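Transcriptional regulator, MarR family (Listeria monocytogenes str. 4b, PDB 2QWW) probably binds DNA through a winged helix-turn-helix domain as a dimeric repressor of the MarR family, regulating transcription. Local coordinates at residues L84-N89 with T100-K105. Sequence-based numbering, arbitrary orientation.
Sequences LVVKLN and TLKLSK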
loop_
_atom_site.group_PDB
_atom_site.type_symbol
_atom_site.label_atom_id
_atom_site.label_comp_id
_atom_site.label_asym_id
_atom_site.label_seq_id
_atom_site.Cartn_x
_atom_site.Cartn_y
_atom_site.Cartn_z
ATOM N N LEU A 84 -11.760 -21.440 -3.169
ATOM C CA LEU A 84 -11.902 -20.251 -2.353
ATOM C C LEU A 84 -13.037 -19.313 -2.770
ATOM O O LEU A 84 -13.467 -18.480 -1.981
ATOM C CB LEU A 84 -10.577 -19.508 -2.328
ATOM C CG LEU A 84 -9.391 -20.385 -1.904
ATOM C CD1 LEU A 84 -8.176 -19.546 -1.924
ATOM C CD2 LEU A 84 -9.614 -21.007 -0.529
ATOM N N VAL A 85 -13.497 -19.406 -4.006
ATOM C CA VAL A 85 -14.598 -18.568 -4.464
ATOM C C VAL A 85 -15.568 -19.461 -5.164
ATOM O O VAL A 85 -15.175 -20.496 -5.695
ATOM C CB VAL A 85 -14.177 -17.449 -5.446
ATOM C CG1 VAL A 85 -13.039 -16.631 -4.885
ATOM C CG2 VAL A 85 -13.795 -17.998 -6.782
ATOM N N VAL A 86 -16.825 -19.045 -5.192
ATOM C CA VAL A 86 -17.852 -19.802 -5.885
ATOM C C VAL A 86 -18.572 -18.888 -6.863
ATOM O O VAL A 86 -18.850 -17.735 -6.545
ATOM C CB VAL A 86 -18.834 -20.435 -4.896
ATOM C CG1 VAL A 86 -18.063 -21.198 -3.845
ATOM C CG2 VAL A 86 -19.686 -19.407 -4.221
ATOM N N LYS A 87 -18.865 -19.400 -8.052
ATOM C CA LYS A 87 -19.572 -18.628 -9.072
ATOM C C LYS A 87 -21.041 -18.579 -8.652
ATOM O O LYS A 87 -21.575 -19.572 -8.143
ATOM C CB LYS A 87 -19.467 -19.306 -10.443
ATOM C CG LYS A 87 -18.063 -19.583 -10.916
ATOM C CD LYS A 87 -18.025 -20.544 -12.101
ATOM C CE LYS A 87 -18.426 -19.886 -13.407
ATOM N NZ LYS A 87 -18.356 -20.836 -14.569
ATOM N N LEU A 88 -21.699 -17.437 -8.853
ATOM C CA LEU A 88 -23.126 -17.337 -8.513
ATOM C C LEU A 88 -24.065 -17.776 -9.653
ATOM O O LEU A 88 -25.282 -17.800 -9.488
ATOM C CB LEU A 88 -23.456 -15.946 -7.973
ATOM C CG LEU A 88 -22.724 -15.661 -6.659
ATOM C CD1 LEU A 88 -23.040 -14.266 -6.188
ATOM C CD2 LEU A 88 -23.067 -16.664 -5.573
ATOM N N ASN A 89 -23.486 -18.148 -10.795
ATOM C CA ASN A 89 -24.238 -18.699 -11.915
ATOM C C ASN A 89 -23.277 -19.500 -12.811
ATOM O O ASN A 89 -22.393 -18.924 -13.450
ATOM C CB ASN A 89 -24.938 -17.587 -12.701
ATOM N N THR A 100 -20.253 -13.286 -11.611
ATOM C CA THR A 100 -20.349 -12.754 -10.251
ATOM C C THR A 100 -19.883 -13.801 -9.248
ATOM O O THR A 100 -20.143 -14.987 -9.418
ATOM C CB THR A 100 -21.764 -12.313 -9.909
ATOM O OG1 THR A 100 -22.661 -13.414 -10.104
ATOM C CG2 THR A 100 -22.185 -11.169 -10.789
ATOM N N LEU A 101 -19.276 -13.341 -8.161
ATOM C CA LEU A 101 -18.611 -14.226 -7.219
ATOM C C LEU A 101 -18.861 -13.953 -5.748
ATOM O O LEU A 101 -19.040 -12.803 -5.348
ATOM C CB LEU A 101 -17.092 -14.031 -7.413
ATOM C CG LEU A 101 -16.498 -14.138 -8.824
ATOM C CD1 LEU A 101 -15.080 -13.633 -8.845
ATOM C CD2 LEU A 101 -16.569 -15.569 -9.336
ATOM N N LYS A 102 -18.822 -15.021 -4.946
ATOM C CA LYS A 102 -18.790 -14.901 -3.484
ATOM C C LYS A 102 -17.703 -15.858 -2.990
ATOM O O LYS A 102 -17.327 -16.785 -3.703
ATOM C CB LYS A 102 -20.140 -15.198 -2.817
ATOM C CG LYS A 102 -20.579 -16.641 -2.743
ATOM C CD LYS A 102 -21.889 -16.724 -1.978
ATOM C CE LYS A 102 -22.460 -18.140 -1.886
ATOM N NZ LYS A 102 -21.851 -18.975 -0.806
ATOM N N LEU A 103 -17.186 -15.623 -1.790
ATOM C CA LEU A 103 -16.180 -16.509 -1.206
ATOM C C LEU A 103 -16.804 -17.732 -0.601
ATOM O O LEU A 103 -17.869 -17.652 -0.011
ATOM C CB LEU A 103 -15.439 -15.844 -0.060
ATOM C CG LEU A 103 -14.597 -14.619 -0.356
ATOM C CD1 LEU A 103 -13.849 -14.277 0.899
ATOM C CD2 LEU A 103 -13.625 -14.883 -1.496
ATOM N N SER A 104 -16.097 -18.851 -0.694
ATOM C CA SER A 104 -16.531 -20.081 -0.055
ATOM C C SER A 104 -16.152 -19.859 1.400
ATOM O O SER A 104 -15.587 -18.805 1.744
ATOM C CB SER A 104 -15.764 -21.272 -0.607
ATOM O OG SER A 104 -14.380 -21.081 -0.350
ATOM N N LYS A 105 -16.440 -20.850 2.232
ATOM C CA LYS A 105 -16.116 -20.803 3.656
ATOM C C LYS A 105 -14.597 -20.699 3.845
ATOM O O LYS A 105 -14.105 -19.824 4.586
ATOM C CB LYS A 105 -16.685 -22.053 4.347
ATOM C CG LYS A 105 -16.633 -22.054 5.880
ATOM C CD LYS A 105 -17.494 -20.945 6.491
#
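V86 and K102 face each other as the hydrogen-bonded pair of an antiparallel ladder: V86 N gives a nearly straight bond to K102 O (2.8 Å), and K102 N returns a longer one to V86 O (3.2 Å). Further bonds continue the ladder at its ends, L88 N to T100 O at 3.0 Å and S104 N to L84 O at 3.0 Å; in the last, the donor sits well above the carbonyl plane of L84. Between these rungs the CA-H groups of V85 and L101 lean on K102 O and V86 O. The two strands, with 56-57 on the far side of 100-103, form the small sheet of the winged helix-turn-helix fold; together with the loop joining them they make up the wing.

Apolar packing differs on the two faces. On one, the K102 chain runs over V86 and L88: a chi1 of 74° lays its CG tightly against V86 CG2 at 3.3 Å, and the same CG meets L88 CD2 at 3.8 Å. On the other, L101 turns to helices 41-52 and 69-81. V85 and L103, a non-hydrogen-bonded pair, send their CB atoms apart, yet V85 CG1 and L103 CD2 still meet at 3.9 Å.

S104, the N-cap of helix 105-115, directs OG to G107 N and G83 O.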